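Local coordinates for uncharacterized protein (Streptococcus pneumoniae, PDB 3LFT), which binds L-tryptophan and is probably the substrate-binding protein of an ABC transporter, a two-lobed protein of the periplasmic-binding type, at residues G6-V11 and M42-D47; L27-Y32 and T243-V248; K134-L139 and A161-E166; G227-V232 and K273-E278. One frame throughout, in Å; residues are numbered along the deposited sequence. Where two conformers were deposited one is given.

Contact 1 (G6-V11 and M42-D47)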
loop_
_atom_site.group_PDB
_atom_site.type_symbol
_atom_site.label_atom_id
_atom_site.label_comp_id
_atom_site.label_asym_id
_atom_site.label_seq_id
_atom_site.Cartn_x
_atom_site.Cartn_y
_atom_site.Cartn_z
ATOM N N GLY A 6 -1.563 -18.652 9.299
ATOM C CA GLY A 6 -2.792 -17.917 9.057
ATOM C C GLY A 6 -2.463 -16.629 8.327
ATOM O O GLY A 6 -1.438 -15.992 8.605
ATOM N N VAL A 7 -3.319 -16.259 7.381
ATOM C CA VAL A 7 -3.124 -15.032 6.582
ATOM C C VAL A 7 -4.400 -14.211 6.620
ATOM O O VAL A 7 -5.483 -14.723 6.304
ATOM C CB VAL A 7 -2.777 -15.361 5.128
ATOM C CG1 VAL A 7 -2.666 -14.096 4.271
ATOM C CG2 VAL A 7 -1.485 -16.162 5.035
ATOM N N LEU A 8 -4.276 -12.948 7.036
ATOM C CA LEU A 8 -5.400 -12.014 7.022
ATOM C C LEU A 8 -5.093 -10.938 5.997
ATOM O O LEU A 8 -4.135 -10.171 6.152
ATOM C CB LEU A 8 -5.631 -11.382 8.410
ATOM C CG LEU A 8 -6.775 -10.361 8.489
ATOM C CD1 LEU A 8 -8.132 -11.009 8.196
ATOM C CD2 LEU A 8 -6.783 -9.678 9.859
ATOM N N GLN A 9 -5.890 -10.912 4.927
ATOM C CA GLN A 9 -5.806 -9.837 3.954
ATOM C C GLN A 9 -6.857 -8.790 4.337
ATOM O O GLN A 9 -8.017 -9.110 4.548
ATOM C CB GLN A 9 -6.034 -10.388 2.557
ATOM C CG GLN A 9 -5.911 -9.308 1.478
ATOM C CD GLN A 9 -5.940 -9.900 0.087
ATOM O OE1 GLN A 9 -5.392 -10.974 -0.171
ATOM N NE2 GLN A 9 -6.582 -9.174 -0.831
ATOM N N PHE A 10 -6.441 -7.528 4.421
ATOM C CA PHE A 10 -7.334 -6.519 4.976
ATOM C C PHE A 10 -8.593 -6.348 4.127
ATOM O O PHE A 10 -9.690 -6.243 4.671
ATOM C CB PHE A 10 -6.621 -5.169 5.138
ATOM C CG PHE A 10 -7.536 -4.044 5.559
ATOM C CD1 PHE A 10 -8.363 -4.166 6.681
ATOM C CD2 PHE A 10 -7.584 -2.867 4.816
ATOM C CE1 PHE A 10 -9.200 -3.138 7.053
ATOM C CE2 PHE A 10 -8.434 -1.826 5.180
ATOM C CZ PHE A 10 -9.243 -1.959 6.300
ATOM N N VAL A 11 -8.447 -6.313 2.801
ATOM C CA VAL A 11 -9.549 -6.002 1.901
ATOM C C VAL A 11 -9.144 -6.494 0.528
ATOM O O VAL A 11 -7.972 -6.729 0.256
ATOM C CB VAL A 11 -9.822 -4.454 1.876
ATOM C CG1 VAL A 11 -8.671 -3.682 1.223
ATOM C CG2 VAL A 11 -11.128 -4.087 1.205
HETATM N N MSE A 42 -7.959 -15.614 5.272
HETATM C CA MSE A 42 -9.175 -14.868 5.554
HETATM C C MSE A 42 -9.052 -13.446 5.017
HETATM O O MSE A 42 -7.954 -12.894 4.973
HETATM C CB MSE A 42 -9.435 -14.809 7.064
HETATM C CG MSE A 42 -9.430 -16.168 7.760
HETATM SE SE MSE A 42 -10.152 -16.060 9.561
HETATM C CE MSE A 42 -12.032 -16.135 9.060
ATOM N N ASN A 43 -10.183 -12.860 4.630
ATOM C CA ASN A 43 -10.223 -11.495 4.108
ATOM C C ASN A 43 -11.270 -10.710 4.903
ATOM O O ASN A 43 -12.446 -11.070 4.946
ATOM C CB ASN A 43 -10.584 -11.535 2.616
ATOM C CG ASN A 43 -10.429 -10.192 1.937
ATOM O OD1 ASN A 43 -10.755 -9.161 2.507
ATOM N ND2 ASN A 43 -9.935 -10.207 0.696
ATOM N N SER A 44 -10.819 -9.666 5.589
ATOM C CA SER A 44 -11.700 -8.847 6.428
ATOM C C SER A 44 -12.544 -7.816 5.655
ATOM O O SER A 44 -13.372 -7.120 6.274
ATOM C CB SER A 44 -10.926 -8.202 7.574
ATOM O OG SER A 44 -9.730 -7.602 7.105
ATOM N N GLU A 45 -12.378 -7.751 4.328
ATOM C CA GLU A 45 -13.308 -6.975 3.499
ATOM C C GLU A 45 -13.327 -5.489 3.888
ATOM O O GLU A 45 -14.352 -4.817 3.763
ATOM C CB GLU A 45 -14.740 -7.540 3.626
ATOM C CG GLU A 45 -14.878 -9.048 3.455
ATOM C CD GLU A 45 -14.528 -9.486 2.059
ATOM O OE1 GLU A 45 -13.764 -8.753 1.405
ATOM O OE2 GLU A 45 -15.010 -10.552 1.621
ATOM N N GLY A 46 -12.209 -4.979 4.393
ATOM C CA GLY A 46 -12.120 -3.578 4.804
ATOM C C GLY A 46 -12.896 -3.210 6.055
ATOM O O GLY A 46 -13.048 -2.033 6.363
ATOM N N ASP A 47 -13.378 -4.217 6.772
ATOM C CA ASP A 47 -14.282 -4.009 7.902
ATOM C C ASP A 47 -13.519 -4.246 9.206
ATOM O O ASP A 47 -13.071 -5.370 9.482
ATOM C CB ASP A 47 -15.467 -4.980 7.760
ATOM C CG ASP A 47 -16.528 -4.812 8.840
ATOM O OD1 ASP A 47 -16.243 -4.247 9.919
ATOM O OD2 ASP A 47 -17.669 -5.258 8.595
#
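Phe10 O is gripped twice by the turn that follows strand 37-43. Ser44 OG donates to it at 2.8 Å, and Gly46 N reaches it at 2.8 Å with a nearly straight N-H. The Phe10 ring lies against the same turn: Gly46 CA sits over one ring face, offset toward the rim and 3.9 Å from the centroid, in a CH-pi contact. Val11 CG2 packs against the turn backbone, 3.5 Å from Gly46 N. The turn is type I', Ser44 to Asp47. Asn43 steadies it, since its OD1 takes the N-H of Glu45 in the carbonyl plane, an Asx turn. The extended Gln9 chain carries NE2 to Val11 O at 3.0 Å, above the plane of that carbonyl, and NE2 also donates to Asp17. Behind the turn the strands pair in parallel. Met42 N bonds Val7 O, Gln9 N bonds Met42 O at 2.9 Å, and Ser44 N bonds Gln9 O. The Phe10 side chain is about 6 Å from the bound tryptophan, which places this end of the strands near the pocket. The two strands and helix 14-29 form a beta-alpha-beta unit. Gln9 and Val11 face that helix, Leu8 and Ser44 touch helix 48-58, and Phe10 meets helix 71-80.

Contact 2 (L27-Y32 and T243-V248)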
loop_
_atom_site.group_PDB
_atom_site.type_symbol
_atom_site.label_atom_id
_atom_site.label_comp_id
_atom_site.label_asym_id
_atom_site.label_seq_id
_atom_site.Cartn_x
_atom_site.Cartn_y
_atom_site.Cartn_z
ATOM N N LEU A 27 6.828 -18.660 -0.826
ATOM C CA LEU A 27 6.709 -19.922 -0.079
ATOM C C LEU A 27 7.022 -21.139 -0.937
ATOM O O LEU A 27 7.774 -22.018 -0.529
ATOM C CB LEU A 27 5.302 -20.092 0.493
ATOM C CG LEU A 27 4.943 -19.140 1.630
ATOM C CD1 LEU A 27 3.449 -19.195 1.884
ATOM C CD2 LEU A 27 5.725 -19.514 2.872
ATOM N N ALA A 28 6.427 -21.191 -2.124
ATOM C CA ALA A 28 6.594 -22.342 -3.000
ATOM C C ALA A 28 8.051 -22.513 -3.436
ATOM O O ALA A 28 8.557 -23.641 -3.515
ATOM C CB ALA A 28 5.676 -22.213 -4.193
ATOM N N GLU A 29 8.741 -21.404 -3.693
ATOM C CA GLU A 29 10.149 -21.442 -4.107
ATOM C C GLU A 29 11.032 -22.107 -3.042
ATOM O O GLU A 29 12.045 -22.728 -3.357
ATOM C CB GLU A 29 10.620 -20.012 -4.424
ATOM C CG GLU A 29 12.034 -19.867 -4.957
ATOM C CD GLU A 29 12.438 -18.405 -5.097
ATOM O OE1 GLU A 29 13.649 -18.125 -5.164
ATOM O OE2 GLU A 29 11.550 -17.528 -5.129
ATOM N N GLU A 30 10.617 -21.981 -1.788
ATOM C CA GLU A 30 11.341 -22.560 -0.655
ATOM C C GLU A 30 10.854 -23.965 -0.284
ATOM O O GLU A 30 11.339 -24.558 0.684
ATOM C CB GLU A 30 11.251 -21.626 0.566
ATOM C CG GLU A 30 11.864 -20.236 0.371
ATOM C CD GLU A 30 13.319 -20.299 -0.045
ATOM O OE1 GLU A 30 14.044 -21.207 0.411
ATOM O OE2 GLU A 30 13.727 -19.433 -0.839
ATOM N N GLY A 31 9.900 -24.493 -1.048
ATOM C CA GLY A 31 9.358 -25.838 -0.799
ATOM C C GLY A 31 8.067 -25.888 -0.003
ATOM O O GLY A 31 7.513 -26.970 0.223
ATOM N N TYR A 32 7.595 -24.728 0.439
ATOM C CA TYR A 32 6.382 -24.667 1.238
ATOM C C TYR A 32 5.171 -24.537 0.316
ATOM O O TYR A 32 4.699 -23.443 0.007
ATOM C CB TYR A 32 6.473 -23.562 2.297
ATOM C CG TYR A 32 7.544 -23.827 3.339
ATOM C CD1 TYR A 32 7.215 -24.344 4.594
ATOM C CD2 TYR A 32 8.895 -23.590 3.058
ATOM C CE1 TYR A 32 8.211 -24.588 5.545
ATOM C CE2 TYR A 32 9.885 -23.837 3.994
ATOM C CZ TYR A 32 9.541 -24.331 5.234
ATOM O OH TYR A 32 10.529 -24.575 6.169
ATOM N N THR A 243 7.981 -11.134 1.380
ATOM C CA THR A 243 7.233 -11.529 2.559
ATOM C C THR A 243 7.252 -13.053 2.689
ATOM O O THR A 243 7.461 -13.585 3.785
ATOM C CB THR A 243 5.785 -11.043 2.487
ATOM O OG1 THR A 243 5.742 -9.614 2.376
ATOM C CG2 THR A 243 5.005 -11.460 3.723
ATOM N N GLY A 244 7.029 -13.760 1.577
ATOM C CA GLY A 244 7.105 -15.233 1.601
ATOM C C GLY A 244 8.424 -15.732 2.155
ATOM O O GLY A 244 8.469 -16.670 2.972
ATOM N N LYS A 245 9.512 -15.143 1.690
ATOM C CA LYS A 245 10.811 -15.549 2.182
ATOM C C LYS A 245 11.021 -15.275 3.652
ATOM O O LYS A 245 11.640 -16.092 4.337
ATOM C CB LYS A 245 11.910 -14.944 1.328
ATOM C CG LYS A 245 11.898 -15.611 -0.040
ATOM C CD LYS A 245 12.925 -15.073 -1.000
ATOM C CE LYS A 245 12.811 -15.806 -2.331
ATOM N NZ LYS A 245 13.165 -17.248 -2.231
HETATM N N MSE A 246 10.495 -14.168 4.174
HETATM C CA MSE A 246 10.586 -13.889 5.621
HETATM C C MSE A 246 9.711 -14.844 6.423
HETATM O O MSE A 246 10.119 -15.249 7.512
HETATM C CB MSE A 246 10.236 -12.432 5.938
HETATM C CG MSE A 246 11.243 -11.472 5.315
HETATM SE SE MSE A 246 10.989 -9.655 5.902
HETATM C CE MSE A 246 11.747 -9.831 7.679
ATOM N N ILE A 247 8.553 -15.239 5.894
ATOM C CA ILE A 247 7.740 -16.237 6.576
ATOM C C ILE A 247 8.570 -17.509 6.752
ATOM O O ILE A 247 8.568 -18.103 7.834
ATOM C CB ILE A 247 6.483 -16.538 5.754
ATOM C CG1 ILE A 247 5.527 -15.341 5.794
ATOM C CG2 ILE A 247 5.779 -17.777 6.283
ATOM C CD1 ILE A 247 4.428 -15.420 4.728
ATOM N N VAL A 248 9.267 -17.934 5.701
ATOM C CA VAL A 248 10.074 -19.141 5.785
ATOM C C VAL A 248 11.190 -18.968 6.807
ATOM O O VAL A 248 11.461 -19.889 7.595
ATOM C CB VAL A 248 10.619 -19.524 4.400
ATOM C CG1 VAL A 248 11.661 -20.636 4.494
ATOM C CG2 VAL A 248 9.453 -19.949 3.499
#
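Leu27 and Gly244 bring the two backbones to a CA-CA distance of 5.0 Å, where the last turn of helix 14-29 meets helix 236-251. Gly244 has no side chain at this close point, and a CB there would come tightly against the Leu27 backbone N. The end of Leu27 does the touching. Its CD2 meets Ile247 CG2 at 3.8 Å and Val248 CG2 at the same distance, the Leu27 and Val248 side chains lying antiparallel alongside each other. Val248 makes the broadest contact among residues 243-248. Its CG2 also touches Glu30 CB and Tyr32 CD2. Its CG1 meets Tyr32 CE2 at 3.7 Å and, more loosely, Glu30 CB. Helix 14-29 ends here in a Schellman motif, with Gly31 at positive phi and Tyr32 N bonded back to Leu27 O. This reversal carries the chain round to Tyr32 and brings its ring to Val248. Both helices belong to the lobe built on the six-stranded parallel sheet, and Ile247 continues inward to strands 65-69 and 86-89. At the outer edge Lys245 makes salt bridges to two acids, a small network. Its chain runs extended and then bends at the last torsion, chi4 -66°, which turns NZ to Glu30 OE2 at 2.7 Å and to Glu29 OE1 at 3.1 Å. Glu29 reaches over fully extended, whereas Glu30 folds at chi2 and lies roughly perpendicular to the lysine chain. Tyr32 OH is hydrogen-bonded to Lys252, four residues beyond Val248.

Contact 3 (K134-L139 and A161-E166)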
loop_
_atom_site.group_PDB
_atom_site.type_symbol
_atom_site.label_atom_id
_atom_site.label_comp_id
_atom_site.label_asym_id
_atom_site.label_seq_id
_atom_site.Cartn_x
_atom_site.Cartn_y
_atom_site.Cartn_z
ATOM N N LYS A 134 -0.547 23.624 -9.644
ATOM C CA LYS A 134 -0.101 24.468 -8.531
ATOM C C LYS A 134 -0.550 23.947 -7.161
ATOM O O LYS A 134 0.203 23.974 -6.178
ATOM C CB LYS A 134 -0.600 25.901 -8.735
ATOM C CG LYS A 134 -0.089 26.549 -10.018
ATOM C CD LYS A 134 -0.769 27.882 -10.262
ATOM C CE LYS A 134 -0.338 28.496 -11.578
ATOM N NZ LYS A 134 -1.073 29.760 -11.820
ATOM N N THR A 135 -1.786 23.463 -7.112
ATOM C CA THR A 135 -2.385 22.963 -5.879
ATOM C C THR A 135 -2.758 21.496 -6.055
ATOM O O THR A 135 -3.380 21.114 -7.047
ATOM C CB THR A 135 -3.631 23.788 -5.463
ATOM O OG1 THR A 135 -3.300 25.184 -5.438
ATOM C CG2 THR A 135 -4.155 23.359 -4.080
ATOM N N ILE A 136 -2.371 20.689 -5.080
ATOM C CA ILE A 136 -2.679 19.268 -5.070
ATOM C C ILE A 136 -3.667 18.958 -3.952
ATOM O O ILE A 136 -3.500 19.432 -2.830
ATOM C CB ILE A 136 -1.395 18.458 -4.809
ATOM C CG1 ILE A 136 -0.405 18.677 -5.953
ATOM C CG2 ILE A 136 -1.714 16.981 -4.658
ATOM C CD1 ILE A 136 1.011 18.276 -5.638
ATOM N N GLY A 137 -4.677 18.152 -4.247
ATOM C CA GLY A 137 -5.569 17.637 -3.204
ATOM C C GLY A 137 -5.138 16.225 -2.843
ATOM O O GLY A 137 -5.097 15.348 -3.709
ATOM N N ALA A 138 -4.822 16.001 -1.571
ATOM C CA ALA A 138 -4.456 14.682 -1.062
ATOM C C ALA A 138 -5.736 13.991 -0.594
ATOM O O ALA A 138 -6.348 14.444 0.367
ATOM C CB ALA A 138 -3.446 14.821 0.104
ATOM N N LEU A 139 -6.152 12.935 -1.294
ATOM C CA LEU A 139 -7.338 12.138 -0.940
ATOM C C LEU A 139 -6.878 10.857 -0.253
ATOM O O LEU A 139 -6.122 10.087 -0.827
ATOM C CB LEU A 139 -8.120 11.818 -2.211
ATOM C CG LEU A 139 -9.340 10.910 -2.043
ATOM C CD1 LEU A 139 -10.421 11.611 -1.230
ATOM C CD2 LEU A 139 -9.869 10.499 -3.399
ATOM N N ALA A 161 9.124 22.078 -3.393
ATOM C CA ALA A 161 9.102 22.157 -4.849
ATOM C C ALA A 161 8.137 23.229 -5.353
ATOM O O ALA A 161 7.934 23.370 -6.561
ATOM C CB ALA A 161 8.759 20.801 -5.450
ATOM N N GLY A 162 7.545 23.977 -4.425
ATOM C CA GLY A 162 6.702 25.106 -4.770
ATOM C C GLY A 162 5.255 24.783 -5.061
ATOM O O GLY A 162 4.556 25.578 -5.691
ATOM N N LEU A 163 4.803 23.627 -4.579
ATOM C CA LEU A 163 3.411 23.218 -4.707
ATOM C C LEU A 163 2.686 23.394 -3.379
ATOM O O LEU A 163 3.316 23.501 -2.329
ATOM C CB LEU A 163 3.339 21.748 -5.132
ATOM C CG LEU A 163 3.920 21.433 -6.509
ATOM C CD1 LEU A 163 4.088 19.940 -6.671
ATOM C CD2 LEU A 163 3.016 21.982 -7.608
ATOM N N THR A 164 1.359 23.446 -3.432
ATOM C CA THR A 164 0.538 23.485 -2.222
ATOM C C THR A 164 -0.298 22.211 -2.147
ATOM O O THR A 164 -0.769 21.700 -3.172
ATOM C CB THR A 164 -0.376 24.725 -2.203
ATOM O OG1 THR A 164 0.429 25.919 -2.221
ATOM C CG2 THR A 164 -1.263 24.755 -0.948
ATOM N N VAL A 165 -0.436 21.678 -0.938
ATOM C CA VAL A 165 -1.221 20.464 -0.714
ATOM C C VAL A 165 -2.333 20.803 0.269
ATOM O O VAL A 165 -2.081 21.339 1.360
ATOM C CB VAL A 165 -0.377 19.303 -0.153
ATOM C CG1 VAL A 165 -1.249 18.084 0.124
ATOM C CG2 VAL A 165 0.757 18.937 -1.094
ATOM N N GLU A 166 -3.560 20.547 -0.174
ATOM C CA GLU A 166 -4.743 20.633 0.678
ATOM C C GLU A 166 -5.212 19.213 0.940
ATOM O O GLU A 166 -5.272 18.385 0.017
ATOM C CB GLU A 166 -5.860 21.435 -0.006
ATOM C CG GLU A 166 -7.099 21.695 0.870
ATOM C CD GLU A 166 -7.998 22.817 0.344
ATOM O OE1 GLU A 166 -8.969 23.165 1.049
ATOM O OE2 GLU A 166 -7.731 23.346 -0.760
HETATM O O HOH W 1 1.156 26.214 -4.597
#
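Ile136 and Leu163 meet where two neighbouring strands of a beta-alpha-beta unit begin. The unit is strand 135-141, helix 145-160 and strand 164-170, and its strands run in parallel at the edge of the four-stranded sheet. Over 135-139 and 164-166 the strand axes diverge by 32°. Ile136 can be followed outward. Its CB lies 3.7 Å from Thr164 O and 4.3 Å from Val165 CG2. CG1 stays near Thr164 O. It stands anti to the carbonyl carbon (chi1 -63°), and from there the chain extends until CD1 touches Leu163 CD1 at 3.6 Å. The two side chains cross at a slant. Further along the same face, Ala138 CB packs on Val165 CG1. Phe154 and Ala158 of helix 145-160 cover this apolar face, and Ile126 of helix 119-129 adds to it beside Ile136. The backbones are joined by four hydrogen bonds. Thr164 N donates to Lys134 O, and Glu166 N to Ile136 O. In return Ile136 N donates to Thr164 O, a bond 2.7 Å long and nearly straight at 172°, and Ala138 N to Glu166 O. Before the second strand, Gly162 closes helix 145-160 in a Schellman motif. At the start of the strands a water donates to Lys134 O at 2.9 Å and is hydrogen-bonded to Thr164 OG1 at 2.5 Å.

Contact 4 (G227-V232 and K273-E278)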
loop_
_atom_site.group_PDB
_atom_site.type_symbol
_atom_site.label_atom_id
_atom_site.label_comp_id
_atom_site.label_asym_id
_atom_site.label_seq_id
_atom_site.Cartn_x
_atom_site.Cartn_y
_atom_site.Cartn_z
ATOM N N GLY A 227 -7.368 4.496 -14.696
ATOM C CA GLY A 227 -7.743 5.881 -14.997
ATOM C C GLY A 227 -6.863 6.936 -14.350
ATOM O O GLY A 227 -7.064 8.134 -14.582
ATOM N N GLY A 228 -5.899 6.541 -13.532
ATOM C CA GLY A 228 -4.932 7.521 -13.037
ATOM C C GLY A 228 -3.962 7.914 -14.133
ATOM O O GLY A 228 -3.804 7.185 -15.127
ATOM N N LEU A 229 -3.318 9.068 -13.977
ATOM C CA LEU A 229 -2.356 9.549 -14.945
ATOM C C LEU A 229 -1.001 8.858 -14.794
ATOM O O LEU A 229 -0.461 8.325 -15.769
ATOM C CB LEU A 229 -2.207 11.062 -14.808
ATOM C CG LEU A 229 -1.042 11.678 -15.599
ATOM C CD1 LEU A 229 -1.216 11.469 -17.093
ATOM C CD2 LEU A 229 -0.870 13.161 -15.269
ATOM N N ALA A 230 -0.453 8.877 -13.578
ATOM C CA ALA A 230 0.896 8.390 -13.369
ATOM C C ALA A 230 1.166 8.323 -11.883
ATOM O O ALA A 230 0.439 8.882 -11.056
ATOM C CB ALA A 230 1.905 9.349 -14.028
ATOM N N SER A 231 2.216 7.588 -11.537
ATOM C CA SER A 231 2.739 7.577 -10.183
ATOM C C SER A 231 4.173 7.054 -10.172
ATOM O O SER A 231 4.752 6.796 -11.231
ATOM C CB SER A 231 1.840 6.772 -9.232
ATOM O OG SER A 231 2.260 6.967 -7.888
ATOM N N VAL A 232 4.719 6.884 -8.970
ATOM C CA VAL A 232 6.003 6.200 -8.746
ATOM C C VAL A 232 5.704 5.150 -7.687
ATOM O O VAL A 232 5.201 5.494 -6.607
ATOM C CB VAL A 232 7.120 7.154 -8.302
ATOM C CG1 VAL A 232 8.430 6.399 -8.197
ATOM C CG2 VAL A 232 7.231 8.334 -9.291
ATOM N N LYS A 273 -0.368 6.353 -20.734
ATOM C CA LYS A 273 -0.133 7.160 -21.916
ATOM C C LYS A 273 -1.425 7.710 -22.488
ATOM O O LYS A 273 -1.493 8.901 -22.835
ATOM C CB LYS A 273 0.632 6.355 -22.974
ATOM C CG LYS A 273 0.915 7.130 -24.244
ATOM C CD LYS A 273 1.806 6.339 -25.176
ATOM C CE LYS A 273 3.234 6.783 -25.025
ATOM N NZ LYS A 273 4.000 6.535 -26.276
ATOM N N LYS A 274 -2.442 6.856 -22.615
ATOM C CA LYS A 274 -3.714 7.310 -23.176
ATOM C C LYS A 274 -4.398 8.330 -22.276
ATOM O O LYS A 274 -4.931 9.314 -22.769
ATOM C CB LYS A 274 -4.653 6.140 -23.496
ATOM N N ILE A 275 -4.341 8.135 -20.952
ATOM C CA ILE A 275 -4.918 9.126 -20.039
ATOM C C ILE A 275 -4.195 10.464 -20.191
ATOM O O ILE A 275 -4.837 11.517 -20.287
ATOM C CB ILE A 275 -4.926 8.628 -18.572
ATOM C CG1 ILE A 275 -5.926 7.474 -18.401
ATOM C CG2 ILE A 275 -5.221 9.766 -17.595
ATOM C CD1 ILE A 275 -7.411 7.870 -18.472
ATOM N N ALA A 276 -2.862 10.436 -20.273
ATOM C CA ALA A 276 -2.107 11.678 -20.505
ATOM C C ALA A 276 -2.556 12.379 -21.762
ATOM O O ALA A 276 -2.879 13.578 -21.736
ATOM C CB ALA A 276 -0.603 11.413 -20.564
ATOM N N GLN A 277 -2.569 11.625 -22.857
ATOM C CA GLN A 277 -2.879 12.192 -24.162
ATOM C C GLN A 277 -4.286 12.751 -24.165
ATOM O O GLN A 277 -4.497 13.837 -24.708
ATOM C CB GLN A 277 -2.683 11.160 -25.278
ATOM C CG GLN A 277 -1.190 10.839 -25.483
ATOM C CD GLN A 277 -0.957 9.722 -26.481
ATOM O OE1 GLN A 277 -1.822 8.876 -26.712
ATOM N NE2 GLN A 277 0.232 9.707 -27.069
ATOM N N GLU A 278 -5.235 12.020 -23.569
ATOM C CA GLU A 278 -6.631 12.472 -23.495
ATOM C C GLU A 278 -6.769 13.770 -22.705
ATOM O O GLU A 278 -7.684 14.548 -22.966
ATOM C CB GLU A 278 -7.530 11.433 -22.835
ATOM C CG GLU A 278 -7.853 10.196 -23.629
ATOM C CD GLU A 278 -8.589 9.164 -22.774
ATOM O OE1 GLU A 278 -9.001 9.488 -21.624
ATOM O OE2 GLU A 278 -8.747 8.021 -23.239
#
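This is a van der Waals contact between a loop and a short helix, partly between apolar side chains and partly of side chain on main chain, with no hydrogen bond across it. It lies where the chain enters strand 230-233 and where helix 273-278 follows strand 268-271. Gly228 is about 13 Å from the bound tryptophan. Ile275 and Leu229 carry the contact. Ile275 CB points toward the loop, and its branches spread over the glycine backbone. CG2 lies 3.8 Å from Gly228 O and 3.9 Å from Leu229 CA. CD1 goes the other way along the loop, 4.0 Å from Gly227 CA. The bend in the side chain, chi2 -71°, folds CD1 over Gly227. No side chain stands on Gly227 or Gly228, so the isoleucine meets main-chain atoms there. Gly227 has backbone angles that suit glycine, with phi at 141°. Leu229 approaches from the other end of the loop. With CG anti to the backbone N (chi1 170°), its chain carries CD1 to Ala276, 3.5 Å from both CB and CA and so close to the helix backbone. Leu229 CB also lies 4.3 Å from Ile275 CG2, so the two neighbouring helix residues are both touched by the one leucine. Asn272 helps hold the start of the helix, its OD1 accepting from Ile275 N, and its backbone bonds that of Leu229. Beyond the contact, Leu229 packs on Leu129 of helix 119-129 and on Tyr217 of strand 216-218, while strand 230-233 runs antiparallel to strand 268-271.

Overall arrangement
From the N terminus, contact 1 comes first, closing the beta-alpha-beta unit of strand 3-9, helix 14-29 and strand 37-43. Contact 2 opens at the end of that same helix, before contact 1 closes, so the two cross. It closes only at helix 236-251, which returns the chain to the first lobe and its six-stranded sheet. Contact 3 opens and closes wholly within this long span, in the four-stranded sheet on the opposite side of the chain's centre. Contact 4 follows contact 3, their centres about 18 Å apart, and crosses contact 2. It ties the entry of strand 230-233 to the helix that follows strand 268-271.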